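Local structure of 2,3-dihydroxybenzoate-AMP ligase (Bacillus subtilis, 1MDB) at residues H109-I114 and A141-S146; V225-L230 and F265-R270; R252-P257 and E269-T274. The protein belongs to the ANL superfamily of AMP-binding enzymes and holds adenosine monophosphate and 2,3-dihydroxy-benzoic acid in this model. One frame throughout, in Å; residues are numbered along the deposited sequence.

In the fold
From the N terminus, interaction 1 comes first. It closes a loop of 26 residues that includes all of strand 125-132, and it joins the start of helix 111-120 to helix 137-147. The chain finishes this loop before interaction 2 opens on strand 225-228. Interaction 3 opens later, on the neighbouring strand 252-255, within the loop of interaction 2. Both then end on helix 261-271 and share Glu-269 and Arg-270. Their centres lie about 3 Å apart. Together they fix one helix over two adjacent parallel strands of the nine-stranded mixed sheet. The centre of interaction 1 is about 32 Å from either, beside a different sheet.

Interaction 1 (H109-I114 and A141-S146); sequences HRSSEI and ARQVQS
Ile-114 has CG2 opposite its backbone N across the CA-CB bond, with CG1 beside that N (chi1 -62°). Val-144 has CG1 opposite its N (chi1 180°), which leaves CG2 facing helix 111-120. These rotations bring two methyl groups together, with CG2 of Ile-114 3.7 Å from CG2 of Val-144. The same Val-144 methyl lies 4.0 Å from CB of Ile-114. The two side chains cross at about a right angle. The CG1-CD1 branch of Ile-114 leads away from Val-144, and the residue also packs on Tyr-126.

Strands 101-104, 125-132 and 154-157 all run parallel to one another in their sheet. Helix 111-120 links the first to the second, and helix 137-147 links the second to the third. The contact therefore joins the helices of two successive beta-alpha-beta crossovers.

Nearer solvent, Ser-111 meets Gln-143. CB of Ser-111 is 3.8 Å from NE2 of Gln-143 and 4.0 Å from its CB. The glutamine chain is extended beyond CG, so its amide lies alongside the serine. This is packing, as the two side chains share no hydrogen bond. OG of Ser-111 makes a weak hydrogen bond with Lys-147. Here the backbones come close, with CA of Ser-111 5.7 Å from CA of Val-144.

Arg-110 is the N-cap of helix 111-120. Its backbone N donates to OE1 of Glu-113 over 3.0 Å, reaching it from above the carboxylate plane. This is the backbone-to-side-chain half of a capping box. The Arg-110 side chain packs on Tyr-137 of helix 137-147, and its guanidinium makes a cation-pi contact with Phe-135.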
ATOM      1  N   HIS A 109      -7.351  -9.471   7.078  1.00 22.69           N
ATOM      2  CA  HIS A 109      -7.808 -10.642   6.341  1.00 25.67           C
ATOM      3  C   HIS A 109      -8.365 -11.718   7.270  1.00 25.21           C
ATOM      4  O   HIS A 109      -7.934 -11.858   8.412  1.00 24.65           O
ATOM      5  CB  HIS A 109      -6.671 -11.191   5.477  1.00 24.17           C
ATOM      6  CG  HIS A 109      -6.349 -10.314   4.308  1.00 28.86           C
ATOM      7  ND1 HIS A 109      -5.090 -10.241   3.749  1.00 31.49           N
ATOM      8  CD2 HIS A 109      -7.120  -9.444   3.615  1.00 29.41           C
ATOM      9  CE1 HIS A 109      -5.099  -9.359   2.766  1.00 31.38           C
ATOM     10  NE2 HIS A 109      -6.318  -8.860   2.664  1.00 31.82           N
ATOM     11  N   ARG A 110      -9.341 -12.462   6.777  1.00 25.83           N
ATOM     12  CA  ARG A 110      -9.958 -13.502   7.578  1.00 27.28           C
ATOM     13  C   ARG A 110      -9.881 -14.847   6.860  1.00 29.25           C
ATOM     14  O   ARG A 110      -9.228 -14.956   5.819  1.00 27.20           O
ATOM     15  CB  ARG A 110     -11.399 -13.100   7.915  1.00 26.01           C
ATOM     16  CG  ARG A 110     -11.480 -11.849   8.820  1.00 27.30           C
ATOM     17  CD  ARG A 110     -10.829 -12.100  10.180  1.00 27.08           C
ATOM     18  NE  ARG A 110     -10.855 -10.941  11.075  1.00 30.01           N
ATOM     19  CZ  ARG A 110      -9.819 -10.137  11.309  1.00 29.64           C
ATOM     20  NH1 ARG A 110      -8.649 -10.347  10.715  1.00 27.94           N
ATOM     21  NH2 ARG A 110      -9.943  -9.129  12.162  1.00 27.29           N
ATOM     22  N   SER A 111     -10.534 -15.867   7.413  1.00 30.40           N
ATOM     23  CA  SER A 111     -10.463 -17.212   6.852  1.00 31.77           C
ATOM     24  C   SER A 111     -10.706 -17.343   5.354  1.00 31.82           C
ATOM     25  O   SER A 111     -10.021 -18.105   4.685  1.00 33.47           O
ATOM     26  CB  SER A 111     -11.411 -18.147   7.600  1.00 31.96           C
ATOM     27  OG  SER A 111     -12.749 -17.868   7.264  1.00 35.39           O
ATOM     28  N   SER A 112     -11.672 -16.611   4.820  1.00 32.68           N
ATOM     29  CA  SER A 112     -11.949 -16.706   3.399  1.00 34.07           C
ATOM     30  C   SER A 112     -10.734 -16.279   2.566  1.00 33.59           C
ATOM     31  O   SER A 112     -10.313 -17.008   1.665  1.00 32.22           O
ATOM     32  CB  SER A 112     -13.164 -15.857   3.038  1.00 37.86           C
ATOM     33  OG  SER A 112     -13.870 -16.450   1.964  1.00 44.30           O
ATOM     34  N   GLU A 113     -10.164 -15.112   2.859  1.00 32.05           N
ATOM     35  CA  GLU A 113      -8.996 -14.660   2.106  1.00 32.54           C
ATOM     36  C   GLU A 113      -7.749 -15.484   2.448  1.00 31.10           C
ATOM     37  O   GLU A 113      -7.006 -15.877   1.555  1.00 30.81           O
ATOM     38  CB  GLU A 113      -8.714 -13.181   2.370  1.00 35.82           C
ATOM     39  CG  GLU A 113      -9.833 -12.258   1.935  1.00 38.92           C
ATOM     40  CD  GLU A 113     -10.501 -11.584   3.105  1.00 40.25           C
ATOM     41  OE1 GLU A 113     -10.762 -12.264   4.125  1.00 42.03           O
ATOM     42  OE2 GLU A 113     -10.767 -10.374   2.999  1.00 43.93           O
ATOM     43  N   ILE A 114      -7.524 -15.756   3.734  1.00 28.83           N
ATOM     44  CA  ILE A 114      -6.345 -16.532   4.130  1.00 28.78           C
ATOM     45  C   ILE A 114      -6.371 -17.943   3.532  1.00 29.32           C
ATOM     46  O   ILE A 114      -5.372 -18.411   2.976  1.00 29.02           O
ATOM     47  CB  ILE A 114      -6.204 -16.626   5.668  1.00 24.54           C
ATOM     48  CG1 ILE A 114      -6.027 -15.224   6.260  1.00 25.57           C
ATOM     49  CG2 ILE A 114      -4.996 -17.486   6.033  1.00 24.98           C
ATOM     50  CD1 ILE A 114      -4.869 -14.415   5.648  1.00 23.26           C
ATOM     51  N   ALA A 141      -6.525 -19.248  12.612  1.00 23.82           N
ATOM     52  CA  ALA A 141      -5.691 -20.379  12.186  1.00 26.48           C
ATOM     53  C   ALA A 141      -6.514 -21.668  12.238  1.00 26.77           C
ATOM     54  O   ALA A 141      -6.465 -22.489  11.318  1.00 26.79           O
ATOM     55  CB  ALA A 141      -4.461 -20.509  13.097  1.00 24.24           C
ATOM     56  N   ARG A 142      -7.277 -21.838  13.316  1.00 27.49           N
ATOM     57  CA  ARG A 142      -8.094 -23.031  13.467  1.00 29.53           C
ATOM     58  C   ARG A 142      -9.102 -23.120  12.346  1.00 30.31           C
ATOM     59  O   ARG A 142      -9.360 -24.203  11.821  1.00 32.54           O
ATOM     60  CB  ARG A 142      -8.802 -23.036  14.823  1.00 29.51           C
ATOM     61  CG  ARG A 142      -7.827 -23.116  15.986  1.00 27.99           C
ATOM     62  CD  ARG A 142      -8.508 -23.301  17.328  1.00 26.80           C
ATOM     63  NE  ARG A 142      -7.516 -23.226  18.390  1.00 25.15           N
ATOM     64  CZ  ARG A 142      -7.226 -22.119  19.063  1.00 27.11           C
ATOM     65  NH1 ARG A 142      -7.869 -20.985  18.804  1.00 32.56           N
ATOM     66  NH2 ARG A 142      -6.257 -22.132  19.961  1.00 27.44           N
ATOM     67  N   GLN A 143      -9.674 -21.983  11.970  1.00 30.83           N
ATOM     68  CA  GLN A 143     -10.640 -21.969  10.884  1.00 29.92           C
ATOM     69  C   GLN A 143      -9.943 -22.366   9.589  1.00 31.28           C
ATOM     70  O   GLN A 143     -10.465 -23.163   8.801  1.00 30.46           O
ATOM     71  CB  GLN A 143     -11.266 -20.575  10.754  1.00 31.83           C
ATOM     72  CG  GLN A 143     -12.263 -20.277  11.858  1.00 32.15           C
ATOM     73  CD  GLN A 143     -12.786 -18.859  11.827  1.00 34.23           C
ATOM     74  OE1 GLN A 143     -13.918 -18.598  12.237  1.00 35.75           O
ATOM     75  NE2 GLN A 143     -11.963 -17.931  11.358  1.00 29.91           N
ATOM     76  N   VAL A 144      -8.751 -21.825   9.369  1.00 31.58           N
ATOM     77  CA  VAL A 144      -8.027 -22.154   8.150  1.00 32.91           C
ATOM     78  C   VAL A 144      -7.688 -23.648   8.068  1.00 33.88           C
ATOM     79  O   VAL A 144      -7.993 -24.283   7.057  1.00 33.83           O
ATOM     80  CB  VAL A 144      -6.748 -21.300   8.009  1.00 32.83           C
ATOM     81  CG1 VAL A 144      -6.012 -21.666   6.727  1.00 32.74           C
ATOM     82  CG2 VAL A 144      -7.128 -19.819   7.980  1.00 30.59           C
ATOM     83  N   GLN A 145      -7.090 -24.214   9.123  1.00 33.95           N
ATOM     84  CA  GLN A 145      -6.739 -25.638   9.109  1.00 35.48           C
ATOM     85  C   GLN A 145      -7.933 -26.550   8.838  1.00 36.93           C
ATOM     86  O   GLN A 145      -7.805 -27.549   8.122  1.00 34.91           O
ATOM     87  CB  GLN A 145      -6.091 -26.083  10.429  1.00 36.13           C
ATOM     88  CG  GLN A 145      -4.653 -25.657  10.632  1.00 38.30           C
ATOM     89  CD  GLN A 145      -3.927 -26.539  11.649  1.00 40.73           C
ATOM     90  OE1 GLN A 145      -4.527 -27.020  12.608  1.00 38.44           O
ATOM     91  NE2 GLN A 145      -2.626 -26.743  11.442  1.00 37.92           N
ATOM     92  N   SER A 146      -9.091 -26.223   9.410  1.00 37.06           N
ATOM     93  CA  SER A 146     -10.268 -27.058   9.189  1.00 37.34           C
ATOM     94  C   SER A 146     -10.659 -27.035   7.709  1.00 38.62           C
ATOM     95  O   SER A 146     -11.378 -27.915   7.225  1.00 37.38           O
ATOM     96  CB  SER A 146     -11.441 -26.609  10.081  1.00 37.37           C
ATOM     97  OG  SER A 146     -11.898 -25.310   9.762  1.00 39.57           O
TER

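Interaction 2 (V225-L230 and F265-R270); sequences VYLAAL and FPLIER
No flat group takes part where Leu-227 meets Leu-267 and Ile-268, and the touching surface is wholly aliphatic. The nearby rings lie elsewhere. Phe-265 leaves the helix away from the strand and meets Trp-286 edge-to-face. Tyr-226 belongs to the other face of the sheet, where it packs on Pro-237.

The two methyls of Leu-227 divide the work. CD2 lies 3.8 Å from CG1 of Ile-268 and 4.2 Å from its CD1. CD1 lies 4.2 Å from CB of Leu-267. The leucine crosses each of its partners at about a right angle. Ile-268 reaches it with its CG1-CD1 arm, which is fully extended (chi2 179°), although its CB is not aimed at the strand. The backbones stay well apart, with CA of Leu-227 7.4 Å from CA of Ile-268.

Leu-227 is buried and also touches Val-254 and Val-273. Its backbone O accepts a hydrogen bond from OG1 of Thr-276 on the next strand. In the sheet, strand 225-228 lies between strands 252-255 and 275-278, and all three run parallel. Helix 261-271 connects the outer two, so this is a beta-alpha-beta crossover whose helix packs on the strand it passes over.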
ATOM      1  N   VAL A 225      13.697   8.974  10.694  1.00 29.69           N
ATOM      2  CA  VAL A 225      12.961   8.265  11.730  1.00 30.02           C
ATOM      3  C   VAL A 225      11.564   8.134  11.117  1.00 29.97           C
ATOM      4  O   VAL A 225      10.770   9.075  11.130  1.00 29.90           O
ATOM      5  CB  VAL A 225      12.860   9.054  13.052  1.00 30.71           C
ATOM      6  CG1 VAL A 225      12.210   8.181  14.106  1.00 29.60           C
ATOM      7  CG2 VAL A 225      14.246   9.497  13.522  1.00 31.90           C
ATOM      8  N   TYR A 226      11.283   6.968  10.551  1.00 29.64           N
ATOM      9  CA  TYR A 226      10.003   6.724   9.900  1.00 26.23           C
ATOM     10  C   TYR A 226       9.038   5.994  10.816  1.00 26.39           C
ATOM     11  O   TYR A 226       9.375   4.956  11.394  1.00 24.89           O
ATOM     12  CB  TYR A 226      10.233   5.903   8.629  1.00 26.31           C
ATOM     13  CG  TYR A 226       8.978   5.476   7.895  1.00 26.44           C
ATOM     14  CD1 TYR A 226       8.576   6.114   6.720  1.00 25.64           C
ATOM     15  CD2 TYR A 226       8.211   4.400   8.358  1.00 25.43           C
ATOM     16  CE1 TYR A 226       7.436   5.682   6.015  1.00 26.46           C
ATOM     17  CE2 TYR A 226       7.077   3.969   7.670  1.00 24.82           C
ATOM     18  CZ  TYR A 226       6.696   4.608   6.501  1.00 26.83           C
ATOM     19  OH  TYR A 226       5.580   4.164   5.822  1.00 27.41           O
ATOM     20  N   LEU A 227       7.837   6.549  10.953  1.00 23.79           N
ATOM     21  CA  LEU A 227       6.799   5.932  11.768  1.00 24.79           C
ATOM     22  C   LEU A 227       5.919   5.067  10.865  1.00 27.16           C
ATOM     23  O   LEU A 227       5.344   5.561   9.875  1.00 25.93           O
ATOM     24  CB  LEU A 227       5.914   6.995  12.412  1.00 24.86           C
ATOM     25  CG  LEU A 227       4.722   6.447  13.197  1.00 27.03           C
ATOM     26  CD1 LEU A 227       5.231   5.746  14.458  1.00 25.98           C
ATOM     27  CD2 LEU A 227       3.772   7.592  13.561  1.00 23.17           C
ATOM     28  N   ALA A 228       5.816   3.782  11.191  1.00 24.15           N
ATOM     29  CA  ALA A 228       4.965   2.878  10.422  1.00 25.10           C
ATOM     30  C   ALA A 228       3.581   2.976  11.054  1.00 25.93           C
ATOM     31  O   ALA A 228       3.318   2.329  12.063  1.00 24.00           O
ATOM     32  CB  ALA A 228       5.487   1.458  10.522  1.00 23.74           C
ATOM     33  N   ALA A 229       2.711   3.800  10.472  1.00 26.52           N
ATOM     34  CA  ALA A 229       1.357   3.999  10.990  1.00 26.96           C
ATOM     35  C   ALA A 229       0.308   3.139  10.282  1.00 27.89           C
ATOM     36  O   ALA A 229      -0.734   2.820  10.852  1.00 26.67           O
ATOM     37  CB  ALA A 229       0.969   5.463  10.883  1.00 27.53           C
ATOM     38  N   LEU A 230       0.575   2.790   9.030  1.00 27.51           N
ATOM     39  CA  LEU A 230      -0.337   1.950   8.254  1.00 26.67           C
ATOM     40  C   LEU A 230       0.147   0.508   8.372  1.00 27.04           C
ATOM     41  O   LEU A 230       1.288   0.267   8.772  1.00 28.02           O
ATOM     42  CB  LEU A 230      -0.295   2.360   6.776  1.00 25.30           C
ATOM     43  CG  LEU A 230      -0.764   3.761   6.394  1.00 23.93           C
ATOM     44  CD1 LEU A 230      -0.406   4.049   4.944  1.00 25.88           C
ATOM     45  CD2 LEU A 230      -2.257   3.857   6.601  1.00 23.24           C
ATOM     46  N   PHE A 265       0.655  10.170  17.488  1.00 29.98           N
ATOM     47  CA  PHE A 265       1.148  11.473  17.934  1.00 31.68           C
ATOM     48  C   PHE A 265       2.193  11.390  19.048  1.00 30.95           C
ATOM     49  O   PHE A 265       3.281  11.939  18.910  1.00 31.25           O
ATOM     50  CB  PHE A 265      -0.030  12.369  18.344  1.00 29.57           C
ATOM     51  CG  PHE A 265      -0.775  12.963  17.169  1.00 31.87           C
ATOM     52  CD1 PHE A 265      -0.702  12.369  15.909  1.00 29.25           C
ATOM     53  CD2 PHE A 265      -1.572  14.093  17.328  1.00 29.87           C
ATOM     54  CE1 PHE A 265      -1.409  12.885  14.824  1.00 29.46           C
ATOM     55  CE2 PHE A 265      -2.289  14.622  16.247  1.00 33.76           C
ATOM     56  CZ  PHE A 265      -2.208  14.014  14.993  1.00 31.66           C
ATOM     57  N   PRO A 266       1.885  10.697  20.157  1.00 31.58           N
ATOM     58  CA  PRO A 266       2.880  10.605  21.233  1.00 32.96           C
ATOM     59  C   PRO A 266       4.194  10.047  20.686  1.00 33.46           C
ATOM     60  O   PRO A 266       5.276  10.512  21.033  1.00 36.51           O
ATOM     61  CB  PRO A 266       2.223   9.657  22.232  1.00 32.91           C
ATOM     62  CG  PRO A 266       0.759   9.918  22.033  1.00 33.04           C
ATOM     63  CD  PRO A 266       0.643   9.999  20.529  1.00 30.87           C
ATOM     64  N   LEU A 267       4.082   9.056  19.810  1.00 33.66           N
ATOM     65  CA  LEU A 267       5.243   8.417  19.196  1.00 33.18           C
ATOM     66  C   LEU A 267       6.038   9.408  18.348  1.00 32.98           C
ATOM     67  O   LEU A 267       7.261   9.362  18.299  1.00 31.83           O
ATOM     68  CB  LEU A 267       4.781   7.243  18.321  1.00 32.86           C
ATOM     69  CG  LEU A 267       5.019   5.787  18.739  1.00 34.01           C
ATOM     70  CD1 LEU A 267       5.492   5.680  20.183  1.00 33.42           C
ATOM     71  CD2 LEU A 267       3.738   5.010  18.507  1.00 31.83           C
ATOM     72  N   ILE A 268       5.337  10.304  17.669  1.00 33.84           N
ATOM     73  CA  ILE A 268       6.011  11.283  16.834  1.00 34.21           C
ATOM     74  C   ILE A 268       6.809  12.252  17.707  1.00 34.49           C
ATOM     75  O   ILE A 268       7.957  12.581  17.400  1.00 31.66           O
ATOM     76  CB  ILE A 268       4.992  12.052  15.966  1.00 34.32           C
ATOM     77  CG1 ILE A 268       4.321  11.073  14.998  1.00 33.50           C
ATOM     78  CG2 ILE A 268       5.688  13.172  15.204  1.00 34.46           C
ATOM     79  CD1 ILE A 268       3.275  11.689  14.097  1.00 33.73           C
ATOM     80  N   GLU A 269       6.207  12.694  18.803  1.00 35.54           N
ATOM     81  CA  GLU A 269       6.893  13.614  19.707  1.00 38.33           C
ATOM     82  C   GLU A 269       7.987  12.912  20.522  1.00 38.68           C
ATOM     83  O   GLU A 269       9.101  13.422  20.653  1.00 35.96           O
ATOM     84  CB  GLU A 269       5.888  14.274  20.657  1.00 39.73           C
ATOM     85  CG  GLU A 269       6.528  14.847  21.918  1.00 44.46           C
ATOM     86  CD  GLU A 269       5.596  15.756  22.690  1.00 46.33           C
ATOM     87  OE1 GLU A 269       4.390  15.441  22.792  1.00 46.99           O
ATOM     88  OE2 GLU A 269       6.082  16.784  23.207  1.00 49.94           O
ATOM     89  N   ARG A 270       7.665  11.743  21.070  1.00 38.78           N
ATOM     90  CA  ARG A 270       8.631  11.006  21.872  1.00 40.80           C
ATOM     91  C   ARG A 270       9.835  10.545  21.057  1.00 39.17           C
ATOM     92  O   ARG A 270      10.976  10.774  21.446  1.00 39.65           O
ATOM     93  CB  ARG A 270       7.965   9.793  22.538  1.00 43.08           C
ATOM     94  CG  ARG A 270       8.941   8.924  23.317  1.00 47.47           C
ATOM     95  CD  ARG A 270       8.249   7.762  24.010  1.00 52.50           C
ATOM     96  NE  ARG A 270       9.227   6.852  24.606  1.00 58.08           N
ATOM     97  CZ  ARG A 270       8.924   5.796  25.358  1.00 60.56           C
ATOM     98  NH1 ARG A 270       7.657   5.495  25.625  1.00 62.50           N
ATOM     99  NH2 ARG A 270       9.893   5.034  25.845  1.00 61.68           N
TER

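Interaction 3 (R252-P257 and E269-T274); sequences RVVLSP and EREKVT
Arg-252 and Glu-271 cross at about a right angle, with the guanidinium and carboxylate planes 77° apart. The acid thus meets the arginine through one oxygen. NH1 of Arg-252 donates to OE1 of Glu-271 over 3.1 Å, with an N-H...O angle of 158°. OE1 sits at the guanidinium edge, near its plane, and is approached on its anti side, tilted out of the carboxylate plane. This hydrogen bond is part of a salt bridge. NH2 of Arg-252 adds a weak bond to the backbone O of Glu-271 at 3.3 Å. NH1 also bonds Thr-45 OG1, giving the guanidinium a further hold.

The glutamate chain bends at chi2 (-57°), and its aliphatic part lies obliquely over Val-254. CG2 of Val-254 is 4.0 Å from CB of Glu-271, and CG1 is 4.0 Å from CG. OE2 of Glu-271 lies 3.5 Å from NE of Arg-270, well out of that guanidinium plane, so only charge links them. Two arginines near one carboxylate would be expected to favour its ionised form.

Lys-272, with positive phi, leaves the helical conformation here, and the chain continues into strand 275-278. The Arg-252 to Glu-271 salt bridge joins the C-terminal end of the helix to the first strand of a beta-alpha-beta crossover.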
ATOM      1  N   ARG A 252      15.888   4.645  10.889  1.00 28.07           N
ATOM      2  CA  ARG A 252      15.247   3.936  11.987  1.00 28.04           C
ATOM      3  C   ARG A 252      13.735   3.935  11.842  1.00 28.19           C
ATOM      4  O   ARG A 252      13.135   4.963  11.566  1.00 28.87           O
ATOM      5  CB  ARG A 252      15.641   4.575  13.324  1.00 29.35           C
ATOM      6  CG  ARG A 252      14.894   4.035  14.529  1.00 30.49           C
ATOM      7  CD  ARG A 252      15.563   4.482  15.831  1.00 33.94           C
ATOM      8  NE  ARG A 252      15.407   5.910  16.103  1.00 33.66           N
ATOM      9  CZ  ARG A 252      14.462   6.408  16.895  1.00 35.06           C
ATOM     10  NH1 ARG A 252      13.608   5.591  17.485  1.00 34.94           N
ATOM     11  NH2 ARG A 252      14.367   7.715  17.102  1.00 34.69           N
ATOM     12  N   VAL A 253      13.130   2.770  12.055  1.00 26.19           N
ATOM     13  CA  VAL A 253      11.692   2.602  11.939  1.00 25.77           C
ATOM     14  C   VAL A 253      11.015   2.544  13.307  1.00 27.19           C
ATOM     15  O   VAL A 253      11.475   1.835  14.208  1.00 29.17           O
ATOM     16  CB  VAL A 253      11.352   1.273  11.186  1.00 26.02           C
ATOM     17  CG1 VAL A 253       9.866   0.995  11.263  1.00 23.89           C
ATOM     18  CG2 VAL A 253      11.812   1.348   9.734  1.00 22.99           C
ATOM     19  N   VAL A 254       9.918   3.276  13.460  1.00 25.00           N
ATOM     20  CA  VAL A 254       9.162   3.253  14.705  1.00 24.35           C
ATOM     21  C   VAL A 254       7.832   2.598  14.391  1.00 25.35           C
ATOM     22  O   VAL A 254       7.144   3.003  13.452  1.00 23.91           O
ATOM     23  CB  VAL A 254       8.873   4.662  15.245  1.00 22.17           C
ATOM     24  CG1 VAL A 254       8.110   4.555  16.542  1.00 21.84           C
ATOM     25  CG2 VAL A 254      10.164   5.439  15.418  1.00 22.27           C
ATOM     26  N   LEU A 255       7.445   1.608  15.185  1.00 25.77           N
ATOM     27  CA  LEU A 255       6.195   0.906  14.933  1.00 27.15           C
ATOM     28  C   LEU A 255       5.026   1.398  15.773  1.00 28.96           C
ATOM     29  O   LEU A 255       5.059   1.339  17.000  1.00 29.52           O
ATOM     30  CB  LEU A 255       6.398  -0.594  15.155  1.00 26.55           C
ATOM     31  CG  LEU A 255       7.576  -1.180  14.366  1.00 23.72           C
ATOM     32  CD1 LEU A 255       7.827  -2.619  14.788  1.00 22.06           C
ATOM     33  CD2 LEU A 255       7.279  -1.094  12.880  1.00 23.47           C
ATOM     34  N   SER A 256       3.983   1.875  15.104  1.00 28.94           N
ATOM     35  CA  SER A 256       2.805   2.355  15.802  1.00 29.94           C
ATOM     36  C   SER A 256       1.809   1.212  15.957  1.00 32.90           C
ATOM     37  O   SER A 256       1.600   0.420  15.031  1.00 33.80           O
ATOM     38  CB  SER A 256       2.151   3.508  15.033  1.00 30.22           C
ATOM     39  OG  SER A 256       1.030   4.014  15.745  1.00 32.18           O
ATOM     40  N   PRO A 257       1.195   1.107  17.144  1.00 33.60           N
ATOM     41  CA  PRO A 257       0.201   0.100  17.533  1.00 34.36           C
ATOM     42  C   PRO A 257      -0.997   0.109  16.586  1.00 35.17           C
ATOM     43  O   PRO A 257      -1.617  -0.931  16.329  1.00 35.32           O
ATOM     44  CB  PRO A 257      -0.204   0.543  18.936  1.00 36.18           C
ATOM     45  CG  PRO A 257       1.033   1.210  19.453  1.00 34.23           C
ATOM     46  CD  PRO A 257       1.493   2.009  18.272  1.00 33.89           C
ATOM     47  N   GLU A 269       6.207  12.694  18.803  1.00 35.54           N
ATOM     48  CA  GLU A 269       6.893  13.614  19.707  1.00 38.33           C
ATOM     49  C   GLU A 269       7.987  12.912  20.522  1.00 38.68           C
ATOM     50  O   GLU A 269       9.101  13.422  20.653  1.00 35.96           O
ATOM     51  CB  GLU A 269       5.888  14.274  20.657  1.00 39.73           C
ATOM     52  CG  GLU A 269       6.528  14.847  21.918  1.00 44.46           C
ATOM     53  CD  GLU A 269       5.596  15.756  22.690  1.00 46.33           C
ATOM     54  OE1 GLU A 269       4.390  15.441  22.792  1.00 46.99           O
ATOM     55  OE2 GLU A 269       6.082  16.784  23.207  1.00 49.94           O
ATOM     56  N   ARG A 270       7.665  11.743  21.070  1.00 38.78           N
ATOM     57  CA  ARG A 270       8.631  11.006  21.872  1.00 40.80           C
ATOM     58  C   ARG A 270       9.835  10.545  21.057  1.00 39.17           C
ATOM     59  O   ARG A 270      10.976  10.774  21.446  1.00 39.65           O
ATOM     60  CB  ARG A 270       7.965   9.793  22.538  1.00 43.08           C
ATOM     61  CG  ARG A 270       8.941   8.924  23.317  1.00 47.47           C
ATOM     62  CD  ARG A 270       8.249   7.762  24.010  1.00 52.50           C
ATOM     63  NE  ARG A 270       9.227   6.852  24.606  1.00 58.08           N
ATOM     64  CZ  ARG A 270       8.924   5.796  25.358  1.00 60.56           C
ATOM     65  NH1 ARG A 270       7.657   5.495  25.625  1.00 62.50           N
ATOM     66  NH2 ARG A 270       9.893   5.034  25.845  1.00 61.68           N
ATOM     67  N   GLU A 271       9.581   9.909  19.918  1.00 36.91           N
ATOM     68  CA  GLU A 271      10.663   9.406  19.075  1.00 35.38           C
ATOM     69  C   GLU A 271      11.189  10.409  18.062  1.00 35.32           C
ATOM     70  O   GLU A 271      12.188  10.152  17.383  1.00 34.16           O
ATOM     71  CB  GLU A 271      10.196   8.158  18.331  1.00 33.06           C
ATOM     72  CG  GLU A 271       9.718   7.062  19.244  1.00 33.78           C
ATOM     73  CD  GLU A 271      10.789   6.643  20.238  1.00 34.01           C
ATOM     74  OE1 GLU A 271      11.986   6.664  19.873  1.00 33.31           O
ATOM     75  OE2 GLU A 271      10.432   6.286  21.376  1.00 34.21           O
ATOM     76  N   LYS A 272      10.511  11.544  17.948  1.00 35.97           N
ATOM     77  CA  LYS A 272      10.914  12.575  16.994  1.00 36.07           C
ATOM     78  C   LYS A 272      10.939  12.067  15.556  1.00 33.53           C
ATOM     79  O   LYS A 272      11.949  12.144  14.862  1.00 32.35           O
ATOM     80  CB  LYS A 272      12.276  13.161  17.385  1.00 37.66           C
ATOM     81  CG  LYS A 272      12.138  14.282  18.400  1.00 39.88           C
ATOM     82  CD  LYS A 272      13.434  14.604  19.097  1.00 42.54           C
ATOM     83  CE  LYS A 272      13.185  15.682  20.135  1.00 45.53           C
ATOM     84  NZ  LYS A 272      11.953  15.386  20.934  1.00 45.13           N
ATOM     85  N   VAL A 273       9.799  11.545  15.122  1.00 33.48           N
ATOM     86  CA  VAL A 273       9.641  11.036  13.769  1.00 31.68           C
ATOM     87  C   VAL A 273       9.801  12.159  12.738  1.00 30.80           C
ATOM     88  O   VAL A 273       9.240  13.243  12.896  1.00 30.98           O
ATOM     89  CB  VAL A 273       8.248  10.408  13.590  1.00 32.85           C
ATOM     90  CG1 VAL A 273       8.127   9.812  12.199  1.00 33.03           C
ATOM     91  CG2 VAL A 273       8.005   9.354  14.663  1.00 31.23           C
ATOM     92  N   THR A 274      10.562  11.886  11.683  1.00 31.51           N
ATOM     93  CA  THR A 274      10.801  12.853  10.616  1.00 30.88           C
ATOM     94  C   THR A 274       9.915  12.614   9.391  1.00 31.08           C
ATOM     95  O   THR A 274       9.823  13.469   8.505  1.00 28.90           O
ATOM     96  CB  THR A 274      12.256  12.803  10.138  1.00 31.56           C
ATOM     97  OG1 THR A 274      12.533  11.512   9.581  1.00 29.59           O
ATOM     98  CG2 THR A 274      13.205  13.092  11.299  1.00 31.92           C
TER